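KLLA0E08119p (Kluyveromyces lactis, PDB 3VA7) probably carboxylates urea with bicarbonate and ATP through its biotin cofactor, as the urea carboxylase part of a longer enzyme that probably also hydrolyses the urea-1-carboxylate formed. Local coordinates at residues A59-P64 against S77-G82. Residues are numbered along the deposited sequence; the frame is centred on the assembly and turned at random.
Sequences AVYSDP and SVALHG
Y61 lies with one ring face over A79, where two parallel strands of a beta-alpha-beta unit (strand 56-61, helix 69-73, strand 76-79) meet in the biotin carboxylase N-terminal domain; strand 76-79 is one edge of the five-stranded parallel sheet. The evidence for a CH-pi contact is A79 CA, 3.7 Å from the Y61 ring centroid and 22° off the normal. A chi1 of 53° tucks Y61 CG between its own N and C, consistent with the ring lying back over 77-79, S77 CB lying at its edge. Parallel pairing follows from Y61 N to V78 O (3.3 Å) and L80 N to Y61 O (3.0 Å), both at 151° at the hydrogen.

The buried side is that of V60 and L80, where L80 CD2 meets V60 CB at 4.1 Å under helix 92-101, with A98 touching V60 and K94 and I95 touching L80. By contrast, H81 is solvent-exposed, turns away from 59-64 and adds little to the contact. Beyond the strands the two segments remain joined at D63 and G82. D63 N donates to G82 O at 2.7 Å, while G82 N returns a weak, 3.4 Å bond to D63 OD2.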
loop_
_atom_site.group_PDB
_atom_site.type_symbol
_atom_site.label_atom_id
_atom_site.label_comp_id
_atom_site.label_asym_id
_atom_site.label_seq_id
_atom_site.Cartn_x
_atom_site.Cartn_y
_atom_site.Cartn_z
ATOM N N ALA A 59 -28.196 8.825 10.241
ATOM C CA ALA A 59 -26.862 9.397 10.191
ATOM C C ALA A 59 -26.883 10.811 9.612
ATOM O O ALA A 59 -27.786 11.143 8.854
ATOM C CB ALA A 59 -25.932 8.521 9.340
ATOM N N VAL A 60 -25.863 11.603 9.959
ATOM C CA VAL A 60 -25.491 12.800 9.232
ATOM C C VAL A 60 -23.970 12.811 9.010
ATOM O O VAL A 60 -23.222 12.419 9.877
ATOM C CB VAL A 60 -25.929 14.085 9.969
ATOM C CG1 VAL A 60 -27.487 14.234 9.907
ATOM C CG2 VAL A 60 -25.386 14.120 11.427
ATOM N N TYR A 61 -23.501 13.266 7.857
ATOM C CA TYR A 61 -22.085 13.254 7.611
ATOM C C TYR A 61 -21.584 14.444 6.826
ATOM O O TYR A 61 -22.269 14.966 5.950
ATOM C CB TYR A 61 -21.698 11.988 6.874
ATOM C CG TYR A 61 -22.499 11.743 5.622
ATOM C CD1 TYR A 61 -21.949 12.012 4.358
ATOM C CD2 TYR A 61 -23.806 11.225 5.680
ATOM C CE1 TYR A 61 -22.660 11.780 3.213
ATOM C CE2 TYR A 61 -24.522 11.005 4.521
ATOM C CZ TYR A 61 -23.934 11.297 3.293
ATOM O OH TYR A 61 -24.623 11.093 2.125
ATOM N N SER A 62 -20.366 14.863 7.154
ATOM C CA SER A 62 -19.603 15.774 6.324
ATOM C C SER A 62 -19.138 15.060 5.067
ATOM O O SER A 62 -19.431 13.866 4.873
ATOM C CB SER A 62 -18.370 16.164 7.086
ATOM O OG SER A 62 -17.594 15.022 7.318
ATOM N N ASP A 63 -18.341 15.744 4.250
ATOM C CA ASP A 63 -17.831 15.089 3.060
ATOM C C ASP A 63 -16.696 14.090 3.291
ATOM O O ASP A 63 -16.741 12.986 2.723
ATOM C CB ASP A 63 -17.572 16.077 1.918
ATOM C CG ASP A 63 -18.888 16.643 1.327
ATOM O OD1 ASP A 63 -20.007 16.241 1.757
ATOM O OD2 ASP A 63 -18.804 17.526 0.448
ATOM N N PRO A 64 -15.709 14.421 4.141
ATOM C CA PRO A 64 -14.734 13.350 4.430
ATOM C C PRO A 64 -15.360 12.098 5.111
ATOM O O PRO A 64 -14.804 10.973 4.997
ATOM C CB PRO A 64 -13.704 14.015 5.359
ATOM C CG PRO A 64 -14.037 15.522 5.341
ATOM C CD PRO A 64 -15.417 15.697 4.827
ATOM N N SER A 77 -29.643 8.365 6.035
ATOM C CA SER A 77 -28.534 9.290 6.170
ATOM C C SER A 77 -28.737 10.569 5.349
ATOM O O SER A 77 -29.442 10.592 4.374
ATOM C CB SER A 77 -27.208 8.625 5.801
ATOM O OG SER A 77 -27.311 7.911 4.597
ATOM N N VAL A 78 -28.120 11.649 5.783
ATOM C CA VAL A 78 -28.299 12.917 5.134
ATOM C C VAL A 78 -26.912 13.459 5.049
ATOM O O VAL A 78 -26.201 13.560 6.059
ATOM C CB VAL A 78 -29.195 13.841 5.956
ATOM C CG1 VAL A 78 -29.205 15.226 5.372
ATOM C CG2 VAL A 78 -30.582 13.295 6.009
ATOM N N ALA A 79 -26.507 13.708 3.818
ATOM C CA ALA A 79 -25.291 14.420 3.534
ATOM C C ALA A 79 -25.505 15.875 3.952
ATOM O O ALA A 79 -26.460 16.527 3.532
ATOM C CB ALA A 79 -24.979 14.327 2.037
ATOM N N LEU A 80 -24.654 16.355 4.846
ATOM C CA LEU A 80 -24.518 17.787 5.063
ATOM C C LEU A 80 -23.423 18.061 4.074
ATOM O O LEU A 80 -22.629 17.136 3.758
ATOM C CB LEU A 80 -24.020 18.057 6.486
ATOM C CG LEU A 80 -24.577 17.253 7.670
ATOM C CD1 LEU A 80 -23.640 17.362 8.846
ATOM C CD2 LEU A 80 -25.965 17.707 8.038
ATOM N N HIS A 81 -23.335 19.250 3.510
ATOM C CA HIS A 81 -22.265 19.362 2.514
ATOM C C HIS A 81 -21.114 20.216 3.016
ATOM O O HIS A 81 -21.319 21.272 3.595
ATOM C CB HIS A 81 -22.821 19.760 1.144
ATOM C CG HIS A 81 -23.863 18.805 0.618
ATOM N ND1 HIS A 81 -25.207 18.924 0.922
ATOM C CD2 HIS A 81 -23.752 17.711 -0.181
ATOM C CE1 HIS A 81 -25.881 17.955 0.322
ATOM N NE2 HIS A 81 -25.022 17.204 -0.351
ATOM N N GLY A 82 -19.895 19.724 2.866
ATOM C CA GLY A 82 -18.742 20.482 3.327
ATOM C C GLY A 82 -17.761 19.622 4.066
ATOM O O GLY A 82 -17.947 18.410 4.183
#